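Long-range contacts in trypsin-resistant surface T6 protein (Streptococcus pyogenes serotype M6, PDB 4P0D), which forms the backbone (shaft) subunit of the bacterial pilus, a modular three-domain surface protein probably linked to the cell wall by sortase: residues 211-216 with 251-256; 175-180 with 256-261; 231-236 with 245-250; 179-184 with 280-285. The protein carries 1 engineered substitution. One frame throughout, in Å; residues are numbered along the deposited sequence. Where two conformers were deposited one is given.

Contact 1 (211-216 with 251-256); sequences VEWKGK and SLESIS
The indole of W213 turns its nitrogen edge to the loop 251-256. CG stands anti to the backbone N (chi1 176°), which directs the ring toward L252 O and I255 O. NE1 donates to L252 O at 3.0 Å, the acceptor lying in the ring plane, and more weakly to I255 O; shared between two carbonyls, its bond to L252 O is bent (136° at the hydrogen). L252 O also closes the type I' turn of its own loop by accepting from I255 N, and the two donors reach it from opposite faces of its carbonyl plane. A second type I' turn, W213 to K216, begins at the tryptophan itself, making this the end of a beta hairpin in the Cna-B-like domain, set against the loop between strands 242-247 and 258-265. K214, the next residue, lays CG over the centre of the indole, 3.6 Å above its plane, while its CD touches I255 CD1 at 3.7 Å. Its chain bends at chi3 (-54°) and brings NZ to E253 OE1 at 2.8 Å, a syn-side salt bridge; E229 is a second anionic partner of NZ. One water joins K214 N to S256 O between the two segments and, in the conformer described, E212 OE2.

Contact 2 (175-180 with 256-261); sequences SLTFEL and SPNISY
F178 and P257 meet at the apolar centre, where the phenyl packs aslant against the pyrrolidine in the proline conformer described. A chi1 of 55° sets the phenyl between its own backbone N and carbonyl carbon, turning it in from a strand position toward the proline; F178 CE1 also approaches I259 CD1 at 4.3 Å. Further along, L176 packs CB against I259 CB at 4.2 Å and carries its CD1 to the edge of the Y261 ring, near the ring plane. Strands 175-179 and 258-261 run antiparallel here, neighbours in the Ig-like Cna-B domain, with L176 and I259 forming a hydrogen-bonded pair: L176 N to I259 O is 2.8 Å and the return bond, I259 N to L176 O, 3.2 Å. Beyond N258 the strands part, and a water takes over, accepting from F178 N while lying within bonding distance of P257 O and N258 OD1. T177 CG2 lies 3.5 Å from N258 OD1, and N258 ND2 is hydrogen-bonded to E212. At the polar edge S256 OG donates to F178 O at 2.7 Å, tilted 31° from the carbonyl plane, beside L180 CG. A second water bridges that hydroxyl to L180 N.

Contact 3 (231-236 with 245-250); sequences TKIGIA and LSFIYD
G234 and F247 sit opposite each other as a non-hydrogen-bonded pair with their CA atoms only 3.9 Å apart, the tightest point of the hairpin formed by strands 231-238 and 242-247. G234 is fully extended here and has no side chain to stand between the strands; its CA lies against S246 O as well as the CA of F247. On the buried side, which carries F247, A236 and L245, the leucine reaches CD2 over the centre of the F247 ring, 3.7 Å above its plane, while L245 CG touches A236 CB at 3.7 Å. L245 CG is swung away from its backbone N (chi1 -152°), bringing the branch back across the hairpin. I233 O lies near the plane of the phenyl at its edge, 3.3 Å from F247 CD1, and P257 and V194 pack against the ring from outside the hairpin. I235 and S246 form the adjoining hydrogen-bonded pair, joined by two backbone bonds of 3.0 Å between I235 N and S246 O and between S246 N and I235 O. On the other side of G234, I248 N donates to I233 O at 2.9 Å.

The solvent side, made by K232 and I248, is looser. I248 reaches CD1 to K232 O at 3.4 Å and brushes the aliphatic part of the lysine, I248 CD1 to K232 CD 4.1 Å, the two chains meeting at a slant. Backbone bonding thus fixes the register, whereas the buried face gains its cohesion from apolar contacts, and K232 and I248 meet only over one carbonyl and aliphatic carbons.

Contact 4 (179-184 with 280-285); sequences ELPSYT and AEFFYS
The F282 ring turns its edge to E179 O, which lies near the ring plane, 3.3 Å from F282 CE2, while P181 CD and L180 CD2 approach CZ at a slant, the proline carbon at 3.9 Å. F282 CG lies anti to its backbone N (chi1 179°), which carries the phenyl across to the loop. The Y183 ring likewise has an oxygen, S285 O, near its plane at the edge, 3.6 Å from Y183 CE1, and its hydroxyl lies 3.4 Å from Y284 CB; the two tyrosine side chains cross at about a right angle. Between the two rings, P181 sets CG against the same Y284 CB at 3.9 Å. The polar link is a nearly straight bond from S285 N to Y183 OH, 2.8 Å with an angle of 168° at the hydrogen. The hydroxyl is also hydrogen-bonded to T191 O, so two partners grip it and the phenol bridges the end of strand 280-285 and the chain just ahead of strand 192-197. Y284 turns its own ring away, and its hydroxyl bonds G106 O. No backbone-to-backbone hydrogen bond is found across the segments. The loop 179-184 leaves strand 171-179 and runs alongside strand 276-285, with V192 and V194 of strand 192-197 and I150 of strand 139-155 packed round F282, and P148 against P181 and Y284.

All four contacts lie in the Cna-B-like domain. From the N terminus, strand 171-179 opens contact 2, and its end with the loop that follows opens contact 4. Starting from this same stretch and sharing E179 and L180, they close one after the other, contact 2 on strand 258-265 and contact 4 on strand 276-285. Contact 1 is nested inside both loops, running from the end of strand 202-213 to the loop after strand 242-247, and contact 3, the local hairpin, is nested inside contact 1. Contacts 1 and 2 share S256 and are joined by E212 to N258; F247 of contact 3 packs on P257 and F178 of contact 2. Y249 bonds Y183 N, tying contact 3 to contact 4.

Contact 1 (211-216 with 251-256)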
loop_
_atom_site.group_PDB
_atom_site.type_symbol
_atom_site.label_atom_id
_atom_site.label_comp_id
_atom_site.label_asym_id
_atom_site.label_seq_id
_atom_site.Cartn_x
_atom_site.Cartn_y
_atom_site.Cartn_z
ATOM N N VAL A 211 8.646 -9.363 9.676
ATOM C CA VAL A 211 7.363 -10.021 9.609
ATOM C C VAL A 211 7.143 -10.656 10.979
ATOM O O VAL A 211 8.019 -11.365 11.473
ATOM C CB VAL A 211 7.358 -11.106 8.497
ATOM C CG1 VAL A 211 6.113 -11.946 8.567
ATOM C CG2 VAL A 211 7.498 -10.494 7.114
ATOM N N GLU A 212 6.010 -10.360 11.614
ATOM C CA GLU A 212 5.587 -11.036 12.836
ATOM C C GLU A 212 4.382 -11.888 12.472
ATOM O O GLU A 212 3.541 -11.484 11.677
ATOM C CB GLU A 212 5.241 -10.032 13.954
ATOM C CG GLU A 212 4.522 -10.604 15.187
ATOM C CD GLU A 212 3.001 -10.412 15.166
ATOM O OE1 GLU A 212 2.578 -9.231 15.080
ATOM O OE2 GLU A 212 2.225 -11.418 15.249
ATOM N N TRP A 213 4.324 -13.081 13.037
ATOM C CA TRP A 213 3.214 -14.008 12.810
ATOM C C TRP A 213 3.071 -14.850 14.078
ATOM O O TRP A 213 4.058 -15.362 14.610
ATOM C CB TRP A 213 3.502 -14.891 11.599
ATOM C CG TRP A 213 2.451 -15.952 11.334
ATOM C CD1 TRP A 213 1.195 -15.772 10.848
ATOM C CD2 TRP A 213 2.604 -17.346 11.542
ATOM N NE1 TRP A 213 0.544 -16.979 10.747
ATOM C CE2 TRP A 213 1.399 -17.967 11.154
ATOM C CE3 TRP A 213 3.654 -18.140 11.993
ATOM C CZ2 TRP A 213 1.214 -19.346 11.226
ATOM C CZ3 TRP A 213 3.467 -19.498 12.071
ATOM C CH2 TRP A 213 2.259 -20.090 11.684
ATOM N N LYS A 214 1.840 -14.954 14.565
ATOM C CA LYS A 214 1.543 -15.628 15.834
ATOM C C LYS A 214 2.374 -15.099 17.006
ATOM O O LYS A 214 2.749 -15.855 17.885
ATOM C CB LYS A 214 1.738 -17.145 15.690
ATOM C CG LYS A 214 0.704 -17.795 14.782
ATOM C CD LYS A 214 0.445 -19.250 15.146
ATOM C CE LYS A 214 1.731 -20.054 15.196
ATOM N NZ LYS A 214 1.476 -21.497 14.948
ATOM N N GLY A 215 2.674 -13.804 17.005
ATOM C CA GLY A 215 3.437 -13.207 18.082
ATOM C C GLY A 215 4.904 -13.612 18.114
ATOM O O GLY A 215 5.551 -13.484 19.148
ATOM N N LYS A 216 5.417 -14.092 16.980
ATOM C CA LYS A 216 6.823 -14.471 16.824
ATOM C C LYS A 216 7.437 -13.699 15.664
ATOM O O LYS A 216 6.801 -13.529 14.642
ATOM C CB LYS A 216 6.912 -15.965 16.523
ATOM C CG LYS A 216 6.325 -16.832 17.620
ATOM C CD LYS A 216 6.301 -18.290 17.211
ATOM C CE LYS A 216 5.865 -19.161 18.374
ATOM N NZ LYS A 216 6.337 -20.550 18.171
ATOM N N SER A 251 0.201 -22.418 5.349
ATOM C CA SER A 251 1.140 -22.257 6.473
ATOM C C SER A 251 0.741 -21.174 7.485
ATOM O O SER A 251 1.295 -21.114 8.584
ATOM C CB SER A 251 2.547 -21.936 5.953
ATOM O OG SER A 251 2.660 -20.560 5.600
ATOM N N LEU A 252 -0.191 -20.303 7.108
ATOM C CA LEU A 252 -0.606 -19.195 7.980
ATOM C C LEU A 252 -1.579 -19.603 9.081
ATOM O O LEU A 252 -1.746 -18.867 10.065
ATOM C CB LEU A 252 -1.183 -18.042 7.165
ATOM C CG LEU A 252 -0.268 -17.409 6.112
ATOM C CD1 LEU A 252 -0.949 -16.210 5.461
ATOM C CD2 LEU A 252 1.079 -17.004 6.699
ATOM N N GLU A 253 -2.211 -20.775 8.947
ATOM C CA GLU A 253 -3.165 -21.255 9.959
ATOM C C GLU A 253 -4.248 -20.200 10.238
ATOM O O GLU A 253 -4.612 -19.973 11.384
ATOM C CB GLU A 253 -2.441 -21.632 11.272
ATOM C CG GLU A 253 -1.435 -22.758 11.145
ATOM C CD GLU A 253 -0.485 -22.867 12.319
ATOM O OE1 GLU A 253 -0.740 -22.320 13.425
ATOM O OE2 GLU A 253 0.548 -23.524 12.129
ATOM N N SER A 254 -4.702 -19.522 9.189
ATOM C CA SER A 254 -5.727 -18.470 9.287
ATOM C C SER A 254 -5.384 -17.306 10.238
ATOM O O SER A 254 -6.279 -16.629 10.741
ATOM C CB SER A 254 -7.079 -19.084 9.678
ATOM O OG SER A 254 -7.361 -20.240 8.899
ATOM N N ILE A 255 -4.096 -17.071 10.479
ATOM C CA ILE A 255 -3.651 -15.940 11.300
ATOM C C ILE A 255 -2.824 -15.027 10.393
ATOM O O ILE A 255 -1.904 -15.493 9.726
ATOM C CB ILE A 255 -2.828 -16.445 12.512
ATOM C CG1 ILE A 255 -3.759 -17.130 13.515
ATOM C CG2 ILE A 255 -2.070 -15.313 13.210
ATOM C CD1 ILE A 255 -3.045 -18.083 14.464
ATOM N N SER A 256 -3.159 -13.742 10.337
ATOM C CA SER A 256 -2.466 -12.819 9.423
ATOM C C SER A 256 -1.130 -12.382 9.988
ATOM O O SER A 256 -1.065 -11.994 11.136
ATOM C CB SER A 256 -3.263 -11.531 9.193
ATOM O OG SER A 256 -4.508 -11.816 8.619
HETATM O O HOH W 1 0.122 -12.637 13.693
#

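Contact 2 (175-180 with 256-261)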
loop_
_atom_site.group_PDB
_atom_site.type_symbol
_atom_site.label_atom_id
_atom_site.label_comp_id
_atom_site.label_asym_id
_atom_site.label_seq_id
_atom_site.Cartn_x
_atom_site.Cartn_y
_atom_site.Cartn_z
ATOM N N SER A 175 4.001 0.114 8.641
ATOM C CA SER A 175 3.448 -1.144 9.134
ATOM C C SER A 175 2.176 -1.503 8.364
ATOM O O SER A 175 1.351 -0.629 8.065
ATOM C CB SER A 175 3.171 -1.060 10.633
ATOM O OG SER A 175 2.200 -0.085 10.925
ATOM N N LEU A 176 2.052 -2.782 8.026
ATOM C CA LEU A 176 0.900 -3.283 7.304
ATOM C C LEU A 176 0.208 -4.323 8.149
ATOM O O LEU A 176 0.861 -5.177 8.752
ATOM C CB LEU A 176 1.324 -3.942 6.005
ATOM C CG LEU A 176 2.026 -3.127 4.940
ATOM C CD1 LEU A 176 2.487 -4.043 3.807
ATOM C CD2 LEU A 176 1.106 -2.042 4.404
ATOM N N THR A 177 -1.113 -4.251 8.220
ATOM C CA THR A 177 -1.899 -5.379 8.725
ATOM C C THR A 177 -2.938 -5.721 7.664
ATOM O O THR A 177 -3.295 -4.875 6.842
ATOM C CB THR A 177 -2.597 -5.066 10.045
ATOM O OG1 THR A 177 -3.563 -4.043 9.831
ATOM C CG2 THR A 177 -1.577 -4.608 11.119
ATOM N N PHE A 178 -3.421 -6.952 7.665
ATOM C CA PHE A 178 -4.433 -7.331 6.692
ATOM C C PHE A 178 -5.342 -8.459 7.140
ATOM O O PHE A 178 -4.992 -9.226 8.045
ATOM C CB PHE A 178 -3.807 -7.616 5.322
ATOM C CG PHE A 178 -2.716 -8.639 5.327
ATOM C CD1 PHE A 178 -1.432 -8.312 5.745
ATOM C CD2 PHE A 178 -2.964 -9.926 4.857
ATOM C CE1 PHE A 178 -0.420 -9.259 5.725
ATOM C CE2 PHE A 178 -1.960 -10.884 4.832
ATOM C CZ PHE A 178 -0.686 -10.547 5.266
ATOM N N GLU A 179 -6.533 -8.512 6.532
ATOM C CA GLU A 179 -7.489 -9.592 6.768
ATOM C C GLU A 179 -7.407 -10.535 5.587
ATOM O O GLU A 179 -7.426 -10.106 4.452
ATOM C CB GLU A 179 -8.914 -9.042 6.945
ATOM C CG GLU A 179 -9.020 -8.140 8.165
ATOM C CD GLU A 179 -10.328 -7.380 8.264
ATOM O OE1 GLU A 179 -10.585 -6.465 7.440
ATOM O OE2 GLU A 179 -11.078 -7.691 9.206
ATOM N N LEU A 180 -7.277 -11.824 5.871
ATOM C CA LEU A 180 -7.095 -12.829 4.836
ATOM C C LEU A 180 -8.389 -13.207 4.139
ATOM O O LEU A 180 -9.453 -13.186 4.747
ATOM C CB LEU A 180 -6.497 -14.097 5.437
ATOM C CG LEU A 180 -5.082 -13.979 5.998
ATOM C CD1 LEU A 180 -4.752 -15.186 6.844
ATOM C CD2 LEU A 180 -4.076 -13.851 4.866
ATOM N N SER A 256 -3.159 -13.742 10.337
ATOM C CA SER A 256 -2.466 -12.819 9.423
ATOM C C SER A 256 -1.130 -12.382 9.988
ATOM O O SER A 256 -1.065 -11.994 11.136
ATOM C CB SER A 256 -3.263 -11.531 9.193
ATOM O OG SER A 256 -4.508 -11.816 8.619
ATOM N N PRO A 257 -0.086 -12.388 9.159
ATOM C CA PRO A 257 1.192 -11.827 9.569
ATOM C C PRO A 257 1.112 -10.302 9.604
ATOM O O PRO A 257 0.229 -9.727 8.976
ATOM C CB PRO A 257 2.136 -12.283 8.466
ATOM C CG PRO A 257 1.266 -12.356 7.262
ATOM C CD PRO A 257 -0.069 -12.829 7.755
ATOM N N ASN A 258 1.998 -9.674 10.375
ATOM C CA ASN A 258 2.096 -8.225 10.460
ATOM C C ASN A 258 3.472 -7.840 9.902
ATOM O O ASN A 258 4.489 -8.424 10.283
ATOM C CB ASN A 258 1.919 -7.789 11.922
ATOM C CG ASN A 258 0.510 -8.088 12.447
ATOM O OD1 ASN A 258 -0.494 -7.855 11.757
ATOM N ND2 ASN A 258 0.431 -8.642 13.648
ATOM N N ILE A 259 3.487 -6.907 8.944
ATOM C CA ILE A 259 4.687 -6.577 8.200
ATOM C C ILE A 259 5.132 -5.166 8.592
ATOM O O ILE A 259 4.307 -4.258 8.645
ATOM C CB ILE A 259 4.416 -6.646 6.669
ATOM C CG1 ILE A 259 3.878 -8.029 6.271
ATOM C CG2 ILE A 259 5.659 -6.307 5.845
ATOM C CD1 ILE A 259 3.666 -8.173 4.781
ATOM N N SER A 260 6.424 -4.985 8.837
ATOM C CA SER A 260 6.980 -3.668 9.088
ATOM C C SER A 260 8.190 -3.406 8.206
ATOM O O SER A 260 8.877 -4.336 7.776
ATOM C CB SER A 260 7.333 -3.524 10.570
ATOM O OG SER A 260 6.125 -3.565 11.279
ATOM N N TYR A 261 8.425 -2.136 7.908
ATOM C CA TYR A 261 9.596 -1.734 7.135
ATOM C C TYR A 261 9.837 -0.237 7.247
ATOM O O TYR A 261 8.979 0.511 7.701
ATOM C CB TYR A 261 9.473 -2.154 5.674
ATOM C CG TYR A 261 8.126 -1.889 5.051
ATOM C CD1 TYR A 261 7.065 -2.778 5.218
ATOM C CD2 TYR A 261 7.911 -0.749 4.279
ATOM C CE1 TYR A 261 5.823 -2.536 4.634
ATOM C CE2 TYR A 261 6.680 -0.498 3.699
ATOM C CZ TYR A 261 5.650 -1.389 3.865
ATOM O OH TYR A 261 4.436 -1.118 3.259
HETATM O O HOH W 2 -2.059 -8.563 9.585
HETATM O O HOH W 3 -7.436 -12.543 8.692
#

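Contact 3 (231-236 with 245-250)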
loop_
_atom_site.group_PDB
_atom_site.type_symbol
_atom_site.label_atom_id
_atom_site.label_comp_id
_atom_site.label_asym_id
_atom_site.label_seq_id
_atom_site.Cartn_x
_atom_site.Cartn_y
_atom_site.Cartn_z
ATOM N N THR A 231 9.224 -23.136 10.018
ATOM C CA THR A 231 8.254 -23.164 8.941
ATOM C C THR A 231 8.490 -21.983 8.032
ATOM O O THR A 231 8.646 -20.859 8.491
ATOM C CB THR A 231 6.825 -23.074 9.493
ATOM O OG1 THR A 231 6.577 -24.196 10.335
ATOM C CG2 THR A 231 5.789 -23.045 8.376
ATOM N N LYS A 232 8.504 -22.233 6.740
ATOM C CA LYS A 232 8.538 -21.151 5.766
ATOM C C LYS A 232 7.107 -20.662 5.496
ATOM O O LYS A 232 6.293 -21.392 4.925
ATOM C CB LYS A 232 9.176 -21.652 4.478
ATOM C CG LYS A 232 9.426 -20.562 3.462
ATOM C CD LYS A 232 9.522 -21.122 2.054
ATOM C CE LYS A 232 10.940 -21.467 1.685
ATOM N NZ LYS A 232 10.996 -21.883 0.249
ATOM N N ILE A 233 6.791 -19.436 5.897
ATOM C CA ILE A 233 5.435 -18.926 5.692
ATOM C C ILE A 233 5.324 -18.030 4.463
ATOM O O ILE A 233 4.227 -17.612 4.087
ATOM C CB ILE A 233 4.883 -18.164 6.917
ATOM C CG1 ILE A 233 5.706 -16.908 7.229
ATOM C CG2 ILE A 233 4.829 -19.093 8.119
ATOM C CD1 ILE A 233 5.050 -15.979 8.226
ATOM N N GLY A 234 6.453 -17.705 3.856
ATOM C CA GLY A 234 6.447 -16.882 2.676
ATOM C C GLY A 234 7.852 -16.623 2.170
ATOM O O GLY A 234 8.823 -17.156 2.702
ATOM N N ILE A 235 7.941 -15.800 1.137
ATOM C CA ILE A 235 9.213 -15.413 0.530
ATOM C C ILE A 235 9.082 -13.962 0.089
ATOM O O ILE A 235 8.070 -13.565 -0.512
ATOM C CB ILE A 235 9.565 -16.263 -0.701
ATOM C CG1 ILE A 235 9.522 -17.761 -0.380
ATOM C CG2 ILE A 235 10.955 -15.924 -1.216
ATOM C CD1 ILE A 235 9.861 -18.610 -1.580
ATOM N N ALA A 236 10.117 -13.188 0.397
ATOM C CA ALA A 236 10.181 -11.783 0.104
ATOM C C ALA A 236 11.289 -11.503 -0.883
ATOM O O ALA A 236 12.327 -12.200 -0.874
ATOM C CB ALA A 236 10.448 -11.020 1.387
ATOM N N LEU A 245 6.064 -9.794 -1.461
ATOM C CA LEU A 245 6.102 -10.842 -0.455
ATOM C C LEU A 245 4.895 -11.768 -0.691
ATOM O O LEU A 245 3.738 -11.370 -0.525
ATOM C CB LEU A 245 6.099 -10.252 0.959
ATOM C CG LEU A 245 6.772 -11.090 2.052
ATOM C CD1 LEU A 245 6.711 -10.402 3.402
ATOM C CD2 LEU A 245 6.148 -12.461 2.134
ATOM N N SER A 246 5.179 -12.998 -1.099
ATOM C CA SER A 246 4.136 -13.972 -1.356
ATOM C C SER A 246 4.096 -14.911 -0.176
ATOM O O SER A 246 5.109 -15.535 0.146
ATOM C CB SER A 246 4.411 -14.746 -2.660
ATOM O OG SER A 246 3.404 -15.720 -2.897
ATOM N N PHE A 247 2.939 -15.023 0.471
ATOM C CA PHE A 247 2.792 -15.975 1.578
ATOM C C PHE A 247 2.222 -17.305 1.104
ATOM O O PHE A 247 1.624 -17.396 0.032
ATOM C CB PHE A 247 1.885 -15.417 2.671
ATOM C CG PHE A 247 2.462 -14.235 3.412
ATOM C CD1 PHE A 247 3.381 -14.421 4.432
ATOM C CD2 PHE A 247 2.049 -12.945 3.111
ATOM C CE1 PHE A 247 3.896 -13.347 5.127
ATOM C CE2 PHE A 247 2.558 -11.860 3.807
ATOM C CZ PHE A 247 3.490 -12.058 4.802
ATOM N N ILE A 248 2.426 -18.330 1.925
ATOM C CA ILE A 248 1.927 -19.667 1.676
ATOM C C ILE A 248 0.673 -19.868 2.518
ATOM O O ILE A 248 0.755 -20.145 3.729
ATOM C CB ILE A 248 3.008 -20.718 2.029
ATOM C CG1 ILE A 248 4.302 -20.374 1.279
ATOM C CG2 ILE A 248 2.501 -22.132 1.733
ATOM C CD1 ILE A 248 5.476 -21.279 1.619
ATOM N N TYR A 249 -0.488 -19.730 1.869
ATOM C CA TYR A 249 -1.792 -19.667 2.576
ATOM C C TYR A 249 -1.956 -20.695 3.680
ATOM O O TYR A 249 -2.304 -20.357 4.823
ATOM C CB TYR A 249 -2.964 -19.803 1.598
ATOM C CG TYR A 249 -4.321 -19.710 2.260
ATOM C CD1 TYR A 249 -4.899 -18.470 2.532
ATOM C CD2 TYR A 249 -5.045 -20.856 2.595
ATOM C CE1 TYR A 249 -6.124 -18.372 3.129
ATOM C CE2 TYR A 249 -6.288 -20.774 3.198
ATOM C CZ TYR A 249 -6.826 -19.528 3.455
ATOM O OH TYR A 249 -8.067 -19.402 4.023
ATOM N N ASP A 250 -1.713 -21.953 3.330
ATOM C CA ASP A 250 -1.915 -23.055 4.264
ATOM C C ASP A 250 -1.033 -22.908 5.517
ATOM O O ASP A 250 -1.503 -23.199 6.627
ATOM C CB ASP A 250 -1.716 -24.410 3.569
ATOM C CG ASP A 250 -2.822 -24.719 2.557
ATOM O OD1 ASP A 250 -3.932 -24.176 2.688
ATOM O OD2 ASP A 250 -2.588 -25.515 1.626
#

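Contact 4 (179-184 with 280-285)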
loop_
_atom_site.group_PDB
_atom_site.type_symbol
_atom_site.label_atom_id
_atom_site.label_comp_id
_atom_site.label_asym_id
_atom_site.label_seq_id
_atom_site.Cartn_x
_atom_site.Cartn_y
_atom_site.Cartn_z
ATOM N N GLU A 179 -6.533 -8.512 6.532
ATOM C CA GLU A 179 -7.489 -9.592 6.768
ATOM C C GLU A 179 -7.407 -10.535 5.587
ATOM O O GLU A 179 -7.426 -10.106 4.452
ATOM C CB GLU A 179 -8.914 -9.042 6.945
ATOM C CG GLU A 179 -9.020 -8.140 8.165
ATOM C CD GLU A 179 -10.328 -7.380 8.264
ATOM O OE1 GLU A 179 -10.585 -6.465 7.440
ATOM O OE2 GLU A 179 -11.078 -7.691 9.206
ATOM N N LEU A 180 -7.277 -11.824 5.871
ATOM C CA LEU A 180 -7.095 -12.829 4.836
ATOM C C LEU A 180 -8.389 -13.207 4.139
ATOM O O LEU A 180 -9.453 -13.186 4.747
ATOM C CB LEU A 180 -6.497 -14.097 5.437
ATOM C CG LEU A 180 -5.082 -13.979 5.998
ATOM C CD1 LEU A 180 -4.752 -15.186 6.844
ATOM C CD2 LEU A 180 -4.076 -13.851 4.866
ATOM N N PRO A 181 -8.293 -13.622 2.868
ATOM C CA PRO A 181 -9.434 -14.320 2.291
ATOM C C PRO A 181 -9.600 -15.658 3.011
ATOM O O PRO A 181 -8.666 -16.117 3.679
ATOM C CB PRO A 181 -8.992 -14.569 0.852
ATOM C CG PRO A 181 -7.513 -14.642 0.916
ATOM C CD PRO A 181 -7.115 -13.668 1.983
ATOM N N SER A 182 -10.778 -16.247 2.898
ATOM C CA SER A 182 -11.030 -17.578 3.398
ATOM C C SER A 182 -11.164 -18.485 2.181
ATOM O O SER A 182 -12.087 -18.325 1.397
ATOM C CB SER A 182 -12.307 -17.569 4.235
ATOM O OG SER A 182 -12.533 -18.822 4.838
ATOM N N TYR A 183 -10.217 -19.409 2.003
ATOM C CA TYR A 183 -10.257 -20.370 0.880
ATOM C C TYR A 183 -10.572 -21.755 1.417
ATOM O O TYR A 183 -10.078 -22.124 2.479
ATOM C CB TYR A 183 -8.903 -20.470 0.181
ATOM C CG TYR A 183 -8.358 -19.209 -0.418
ATOM C CD1 TYR A 183 -9.135 -18.418 -1.263
ATOM C CD2 TYR A 183 -7.032 -18.834 -0.198
ATOM C CE1 TYR A 183 -8.624 -17.283 -1.852
ATOM C CE2 TYR A 183 -6.510 -17.683 -0.774
ATOM C CZ TYR A 183 -7.319 -16.916 -1.606
ATOM O OH TYR A 183 -6.832 -15.797 -2.182
ATOM N N THR A 184 -11.391 -22.515 0.703
ATOM C CA THR A 184 -11.575 -23.929 1.014
ATOM C C THR A 184 -10.278 -24.675 0.704
ATOM O O THR A 184 -9.478 -24.250 -0.132
ATOM C CB THR A 184 -12.742 -24.581 0.233
ATOM O OG1 THR A 184 -12.461 -24.609 -1.173
ATOM C CG2 THR A 184 -14.037 -23.842 0.494
ATOM N N ALA A 280 0.626 0.325 -0.901
ATOM C CA ALA A 280 0.657 -1.049 -0.464
ATOM C C ALA A 280 -0.491 -1.791 -1.106
ATOM O O ALA A 280 -1.608 -1.289 -1.144
ATOM C CB ALA A 280 0.549 -1.116 1.034
ATOM N N GLU A 281 -0.214 -2.989 -1.611
ATOM C CA GLU A 281 -1.214 -3.779 -2.329
ATOM C C GLU A 281 -1.263 -5.183 -1.786
ATOM O O GLU A 281 -0.214 -5.777 -1.543
ATOM C CB GLU A 281 -0.874 -3.823 -3.808
ATOM C CG GLU A 281 -1.114 -2.506 -4.505
ATOM C CD GLU A 281 -0.794 -2.543 -5.992
ATOM O OE1 GLU A 281 -1.743 -2.651 -6.782
ATOM O OE2 GLU A 281 0.398 -2.441 -6.365
ATOM N N PHE A 282 -2.479 -5.690 -1.573
ATOM C CA PHE A 282 -2.714 -7.059 -1.142
ATOM C C PHE A 282 -3.540 -7.781 -2.201
ATOM O O PHE A 282 -4.731 -7.486 -2.384
ATOM C CB PHE A 282 -3.407 -7.089 0.225
ATOM C CG PHE A 282 -3.712 -8.469 0.742
ATOM C CD1 PHE A 282 -2.877 -9.561 0.469
ATOM C CD2 PHE A 282 -4.820 -8.677 1.535
ATOM C CE1 PHE A 282 -3.171 -10.821 0.971
ATOM C CE2 PHE A 282 -5.106 -9.928 2.044
ATOM C CZ PHE A 282 -4.291 -11.007 1.751
ATOM N N PHE A 283 -2.876 -8.708 -2.903
ATOM C CA PHE A 283 -3.485 -9.485 -3.984
ATOM C C PHE A 283 -3.931 -10.821 -3.462
ATOM O O PHE A 283 -3.166 -11.494 -2.768
ATOM C CB PHE A 283 -2.510 -9.751 -5.119
ATOM C CG PHE A 283 -1.980 -8.521 -5.749
ATOM C CD1 PHE A 283 -0.845 -7.909 -5.251
ATOM C CD2 PHE A 283 -2.629 -7.949 -6.840
ATOM C CE1 PHE A 283 -0.354 -6.760 -5.832
ATOM C CE2 PHE A 283 -2.133 -6.797 -7.430
ATOM C CZ PHE A 283 -0.995 -6.203 -6.925
ATOM N N TYR A 284 -5.147 -11.217 -3.841
ATOM C CA TYR A 284 -5.703 -12.521 -3.467
ATOM C C TYR A 284 -6.621 -12.987 -4.616
ATOM O O TYR A 284 -6.818 -12.245 -5.594
ATOM C CB TYR A 284 -6.465 -12.429 -2.130
ATOM C CG TYR A 284 -7.545 -11.367 -2.159
ATOM C CD1 TYR A 284 -7.252 -10.041 -1.834
ATOM C CD2 TYR A 284 -8.852 -11.674 -2.558
ATOM C CE1 TYR A 284 -8.229 -9.059 -1.898
ATOM C CE2 TYR A 284 -9.832 -10.689 -2.630
ATOM C CZ TYR A 284 -9.522 -9.392 -2.293
ATOM O OH TYR A 284 -10.488 -8.396 -2.357
ATOM N N SER A 285 -7.145 -14.209 -4.518
ATOM C CA SER A 285 -8.067 -14.710 -5.535
ATOM C C SER A 285 -9.526 -14.455 -5.162
ATOM O O SER A 285 -9.943 -14.759 -4.062
ATOM C CB SER A 285 -7.904 -16.198 -5.804
ATOM O OG SER A 285 -8.886 -16.593 -6.779
#